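Local coordinates for protein GH18 chiitnase (Pseudoalteromonas aurantia, PDB 6K7Z) that probably cleaves internal glycosidic bonds of chitin, as an endo-acting chitinase of glycoside hydrolase family 18 with a TIM-barrel fold, at residues A[188-193]-A[230-235]; A[73-78]-A[111-116]. All coordinates share one frame; numbering follows the deposited sequence.

Contact 1. Residues A[188-193]-A[230-235]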
loop_
_atom_site.group_PDB
_atom_site.type_symbol
_atom_site.label_atom_id
_atom_site.label_comp_id
_atom_site.label_asym_id
_atom_site.label_seq_id
_atom_site.Cartn_x
_atom_site.Cartn_y
_atom_site.Cartn_z
ATOM N N PHE A 188 -10.250 0.289 -0.790
ATOM C CA PHE A 188 -11.693 0.290 -0.964
ATOM C C PHE A 188 -12.251 1.695 -0.752
ATOM O O PHE A 188 -13.157 1.901 0.064
ATOM C CB PHE A 188 -12.352 -0.723 -0.019
ATOM C CG PHE A 188 -12.127 -2.162 -0.424
ATOM C CD1 PHE A 188 -12.739 -2.681 -1.560
ATOM C CD2 PHE A 188 -11.279 -2.989 0.315
ATOM C CE1 PHE A 188 -12.538 -3.994 -1.939
ATOM C CE2 PHE A 188 -11.079 -4.317 -0.058
ATOM C CZ PHE A 188 -11.707 -4.818 -1.194
ATOM N N TYR A 189 -11.719 2.660 -1.490
ATOM C CA TYR A 189 -12.198 4.034 -1.444
ATOM C C TYR A 189 -11.791 4.707 -2.746
ATOM O O TYR A 189 -10.993 4.174 -3.519
ATOM C CB TYR A 189 -11.655 4.784 -0.223
ATOM C CG TYR A 189 -10.179 4.606 0.010
ATOM C CD1 TYR A 189 -9.701 3.539 0.765
ATOM C CD2 TYR A 189 -9.256 5.494 -0.528
ATOM C CE1 TYR A 189 -8.344 3.363 0.980
ATOM C CE2 TYR A 189 -7.902 5.333 -0.313
ATOM C CZ TYR A 189 -7.447 4.273 0.445
ATOM O OH TYR A 189 -6.088 4.102 0.656
ATOM N N ASN A 190 -12.394 5.870 -3.003
ATOM C CA ASN A 190 -12.211 6.592 -4.266
ATOM C C ASN A 190 -12.562 5.730 -5.466
ATOM O O ASN A 190 -12.059 5.959 -6.570
ATOM C CB ASN A 190 -10.783 7.121 -4.420
ATOM C CG ASN A 190 -10.401 8.094 -3.326
ATOM O OD1 ASN A 190 -11.255 8.811 -2.794
ATOM N ND2 ASN A 190 -9.114 8.132 -2.985
ATOM N N ASN A 191 -13.422 4.734 -5.267
ATOM C CA ASN A 191 -13.724 3.759 -6.314
ATOM C C ASN A 191 -15.146 3.279 -6.158
ATOM O O ASN A 191 -15.411 2.276 -5.483
ATOM C CB ASN A 191 -12.768 2.568 -6.274
ATOM C CG ASN A 191 -11.473 2.844 -6.983
ATOM O OD1 ASN A 191 -11.404 2.768 -8.212
ATOM N ND2 ASN A 191 -10.424 3.145 -6.219
ATOM N N PRO A 192 -16.098 3.952 -6.798
ATOM C CA PRO A 192 -17.441 3.383 -6.928
ATOM C C PRO A 192 -17.380 2.173 -7.856
ATOM O O PRO A 192 -16.563 2.168 -8.772
ATOM C CB PRO A 192 -18.253 4.522 -7.556
ATOM C CG PRO A 192 -17.401 5.750 -7.424
ATOM C CD PRO A 192 -15.982 5.258 -7.460
ATOM N N PRO A 193 -18.236 1.174 -7.652
ATOM C CA PRO A 193 -19.305 1.088 -6.650
ATOM C C PRO A 193 -18.885 0.437 -5.336
ATOM O O PRO A 193 -19.748 0.085 -4.527
ATOM C CB PRO A 193 -20.350 0.229 -7.352
ATOM C CG PRO A 193 -19.531 -0.708 -8.178
ATOM C CD PRO A 193 -18.327 0.082 -8.641
ATOM N N ALA A 230 -10.725 10.738 1.966
ATOM C CA ALA A 230 -10.955 10.225 0.622
ATOM C C ALA A 230 -12.113 10.977 -0.007
ATOM O O ALA A 230 -13.023 11.425 0.691
ATOM C CB ALA A 230 -11.252 8.722 0.631
ATOM N N GLY A 231 -12.066 11.103 -1.337
ATOM C CA GLY A 231 -13.199 11.653 -2.060
ATOM C C GLY A 231 -14.466 10.838 -1.887
ATOM O O GLY A 231 -15.565 11.394 -1.821
ATOM N N SER A 232 -14.339 9.515 -1.804
ATOM C CA SER A 232 -15.494 8.651 -1.600
ATOM C C SER A 232 -15.067 7.426 -0.810
ATOM O O SER A 232 -13.911 7.006 -0.876
ATOM C CB SER A 232 -16.113 8.221 -2.935
ATOM O OG SER A 232 -15.183 7.467 -3.709
ATOM N N GLY A 233 -16.005 6.859 -0.057
ATOM C CA GLY A 233 -15.772 5.598 0.620
ATOM C C GLY A 233 -15.652 5.663 2.126
ATOM O O GLY A 233 -15.464 4.611 2.754
ATOM N N TYR A 234 -15.757 6.839 2.741
ATOM C CA TYR A 234 -15.741 6.875 4.195
ATOM C C TYR A 234 -16.920 6.088 4.755
ATOM O O TYR A 234 -18.055 6.193 4.274
ATOM C CB TYR A 234 -15.777 8.307 4.727
ATOM C CG TYR A 234 -16.119 8.334 6.208
ATOM C CD1 TYR A 234 -15.148 8.076 7.180
ATOM C CD2 TYR A 234 -17.416 8.579 6.629
ATOM C CE1 TYR A 234 -15.463 8.081 8.528
ATOM C CE2 TYR A 234 -17.746 8.579 7.975
ATOM C CZ TYR A 234 -16.771 8.333 8.918
ATOM O OH TYR A 234 -17.110 8.333 10.254
ATOM N N MET A 235 -16.634 5.275 5.767
ATOM C CA MET A 235 -17.653 4.599 6.532
ATOM C C MET A 235 -17.293 4.724 8.004
ATOM O O MET A 235 -16.112 4.631 8.361
ATOM C CB MET A 235 -17.781 3.118 6.150
ATOM C CG MET A 235 -18.331 2.885 4.759
ATOM S SD MET A 235 -18.561 1.141 4.457
ATOM C CE MET A 235 -16.853 0.589 4.451
HETATM O O HOH W 1 -15.547 2.214 1.504
#
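Asn-190 reaches across to the loop of Gly-231 and Ser-232 with both backbone and side chain. Its N-H gives a nearly straight bond (172°) to Ser-232 O at 2.8 Å, arriving from above the plane of that carbonyl. With CG beside the backbone N (chi1 -61°), the amide swings OD1 over the turn, where it accepts two weak bonds: a strongly bent one from Gly-231 N at 2.8 Å and a longer one from Ser-232 N at 3.3 Å. Packing is tight next door: Tyr-189 CB lies 3.2 Å from Ser-232 O, and a side chain on Gly-233 would collide with that same Tyr-189 CB. From there the tyrosine ring leads away towards Met-258 and Trp-260 of strand 256-260, grazing Ala-230 CB obliquely with CD2. Contact is looser elsewhere. Phe-188 O and Gly-233 O are joined only through a water that donates to both, at 2.8 and 2.7 Å, while Pro-192, on the solvent side, barely approaches Ser-232, whose OG bonds to Ser-195 OG. The two loops, which follow strands 183-187 and 219-224, are thus joined mainly by polar groups, implying a joint that depends on direction more than on apolar burial.

Contact 2. Residues A[73-78]-A[111-116]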
loop_
_atom_site.group_PDB
_atom_site.type_symbol
_atom_site.label_atom_id
_atom_site.label_comp_id
_atom_site.label_asym_id
_atom_site.label_seq_id
_atom_site.Cartn_x
_atom_site.Cartn_y
_atom_site.Cartn_z
ATOM N N LEU A 73 7.921 0.436 6.005
ATOM C CA LEU A 73 8.197 0.387 4.579
ATOM C C LEU A 73 8.233 1.800 4.019
ATOM O O LEU A 73 7.613 2.720 4.568
ATOM C CB LEU A 73 7.131 -0.407 3.814
ATOM C CG LEU A 73 6.680 -1.756 4.374
ATOM C CD1 LEU A 73 5.776 -2.450 3.362
ATOM C CD2 LEU A 73 7.859 -2.638 4.719
ATOM N N ILE A 74 8.938 1.964 2.914
ATOM C CA ILE A 74 8.805 3.171 2.116
ATOM C C ILE A 74 7.781 2.885 1.027
ATOM O O ILE A 74 7.828 1.835 0.370
ATOM C CB ILE A 74 10.163 3.626 1.539
ATOM C CG1 ILE A 74 10.016 4.965 0.814
ATOM C CG2 ILE A 74 10.812 2.559 0.629
ATOM C CD1 ILE A 74 9.652 6.123 1.742
ATOM N N SER A 75 6.799 3.772 0.886
ATOM C CA SER A 75 5.807 3.626 -0.164
ATOM C C SER A 75 6.283 4.398 -1.387
ATOM O O SER A 75 6.506 5.614 -1.317
ATOM C CB SER A 75 4.434 4.117 0.282
ATOM O OG SER A 75 3.470 3.800 -0.701
ATOM N N PHE A 76 6.422 3.685 -2.500
ATOM C CA PHE A 76 6.862 4.256 -3.760
ATOM C C PHE A 76 5.657 4.493 -4.655
ATOM O O PHE A 76 4.858 3.575 -4.890
ATOM C CB PHE A 76 7.840 3.324 -4.464
ATOM C CG PHE A 76 8.173 3.763 -5.854
ATOM C CD1 PHE A 76 8.911 4.920 -6.059
ATOM C CD2 PHE A 76 7.730 3.039 -6.946
ATOM C CE1 PHE A 76 9.211 5.334 -7.345
ATOM C CE2 PHE A 76 8.034 3.441 -8.239
ATOM C CZ PHE A 76 8.773 4.592 -8.437
ATOM N N GLY A 77 5.530 5.716 -5.156
ATOM C CA GLY A 77 4.428 6.016 -6.050
ATOM C C GLY A 77 3.468 7.034 -5.471
ATOM O O GLY A 77 3.849 8.179 -5.212
ATOM N N GLY A 78 2.219 6.639 -5.256
ATOM C CA GLY A 78 1.210 7.576 -4.820
ATOM C C GLY A 78 0.430 8.145 -5.989
ATOM O O GLY A 78 0.788 7.994 -7.162
ATOM N N GLY A 111 11.308 -2.764 3.863
ATOM C CA GLY A 111 10.842 -3.106 2.536
ATOM C C GLY A 111 10.111 -1.949 1.880
ATOM O O GLY A 111 10.278 -0.788 2.256
ATOM N N VAL A 112 9.312 -2.289 0.869
ATOM C CA VAL A 112 8.713 -1.315 -0.036
ATOM C C VAL A 112 7.240 -1.631 -0.201
ATOM O O VAL A 112 6.853 -2.795 -0.344
ATOM C CB VAL A 112 9.386 -1.306 -1.423
ATOM C CG1 VAL A 112 8.741 -0.252 -2.327
ATOM C CG2 VAL A 112 10.854 -1.038 -1.307
ATOM N N ASP A 113 6.428 -0.586 -0.219
ATOM C CA ASP A 113 5.045 -0.646 -0.654
ATOM C C ASP A 113 4.963 0.028 -2.016
ATOM O O ASP A 113 5.412 1.163 -2.170
ATOM C CB ASP A 113 4.142 0.064 0.355
ATOM C CG ASP A 113 2.687 0.105 -0.070
ATOM O OD1 ASP A 113 2.036 -0.964 -0.140
ATOM O OD2 ASP A 113 2.173 1.225 -0.300
ATOM N N ILE A 114 4.422 -0.672 -3.005
ATOM C CA ILE A 114 4.343 -0.157 -4.363
ATOM C C ILE A 114 2.931 0.382 -4.523
ATOM O O ILE A 114 1.989 -0.372 -4.772
ATOM C CB ILE A 114 4.682 -1.223 -5.406
ATOM C CG1 ILE A 114 6.157 -1.616 -5.258
ATOM C CG2 ILE A 114 4.379 -0.720 -6.812
ATOM C CD1 ILE A 114 6.505 -2.890 -5.973
ATOM N N ASP A 115 2.781 1.693 -4.340
ATOM C CA ASP A 115 1.468 2.328 -4.415
ATOM C C ASP A 115 1.278 2.856 -5.833
ATOM O O ASP A 115 1.422 4.046 -6.119
ATOM C CB ASP A 115 1.355 3.425 -3.366
ATOM C CG ASP A 115 -0.041 4.032 -3.289
ATOM O OD1 ASP A 115 -0.932 3.629 -4.067
ATOM O OD2 ASP A 115 -0.258 4.919 -2.434
ATOM N N TYR A 116 0.933 1.937 -6.727
ATOM C CA TYR A 116 0.852 2.194 -8.162
ATOM C C TYR A 116 -0.597 2.476 -8.552
ATOM O O TYR A 116 -1.475 1.635 -8.333
ATOM C CB TYR A 116 1.396 0.988 -8.921
ATOM C CG TYR A 116 1.320 1.066 -10.422
ATOM C CD1 TYR A 116 2.355 1.614 -11.150
ATOM C CD2 TYR A 116 0.224 0.550 -11.116
ATOM C CE1 TYR A 116 2.308 1.665 -12.533
ATOM C CE2 TYR A 116 0.167 0.595 -12.507
ATOM C CZ TYR A 116 1.221 1.151 -13.208
ATOM O OH TYR A 116 1.197 1.204 -14.589
#
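Ser-75 and Asp-113 each hold the first side-chain branch opposite the backbone N (chi1 -172° and 177°), which carries OG and the carboxylate to the same face of the two parallel strands and lets them meet. Ser-75 OG donates to the anti lone pair of Asp-113 OD2 at 2.9 Å, and the same hydroxyl rests 3.4 Å from Asp-115 CB, two residues further along the strand from Asp-113. Tyr-7 OH also bonds to OD2, while OD1 is held by Ser-153 OG and, weakly, by Asn-185 ND2, so residues of strands 3-8, 151-154 and 183-187 hold the carboxylate inside the barrel. Were Asp-113 an alanine, the hydroxyls of Ser-75, Tyr-7 and Ser-153 would probably lose the carboxylate that joins them and be set free to turn.

The backbones form a regular parallel ladder, with Phe-76 N meeting Asp-113 O at 2.7 Å, and Phe-76 O receiving Asp-115 N at 2.9 Å. The last rung, Gly-78 N to Asp-115 O at 2.8 Å, follows Gly-77, where a CB would run into that same oxygen. Ser-75 to Gly-78 match the SxGG motif of family 18, and Asp-113 and Asp-115 belong to its DxxDxDxE motif, whose final acid, Glu-117, is probably the catalytic one; its OE2 lies close to Asp-115 OD1.

On the other face, Ile-74 and Val-112 lie side by side, their CG2 atoms 4.1 Å apart, beneath helix 93-106, which belongs to the beta-alpha-beta crossover linking the strands and also meets Phe-76 through Leu-100. Strand 25-33 flanks 73-77, and strand 151-154 flanks 111-115.

In the fold
Both contacts belong to one TIM barrel but sit at different depths. Contact 2 joins two adjacent parallel strands about 6 Å from the centre of the chain, whereas contact 1 joins two loops that follow strands further round the barrel, about 16 Å from that centre. Their centres are about 20 Å apart and they do not touch; the nearest atoms, about 7 Å apart, are the hydroxyl of Tyr-189 and the carboxylate of Asp-115. Tyr-189 thus points from the loop contact towards the acidic motif that ends at Glu-117. This placing is consistent with both contacts bordering the chitin-binding cleft, as in other family 18 chitinases.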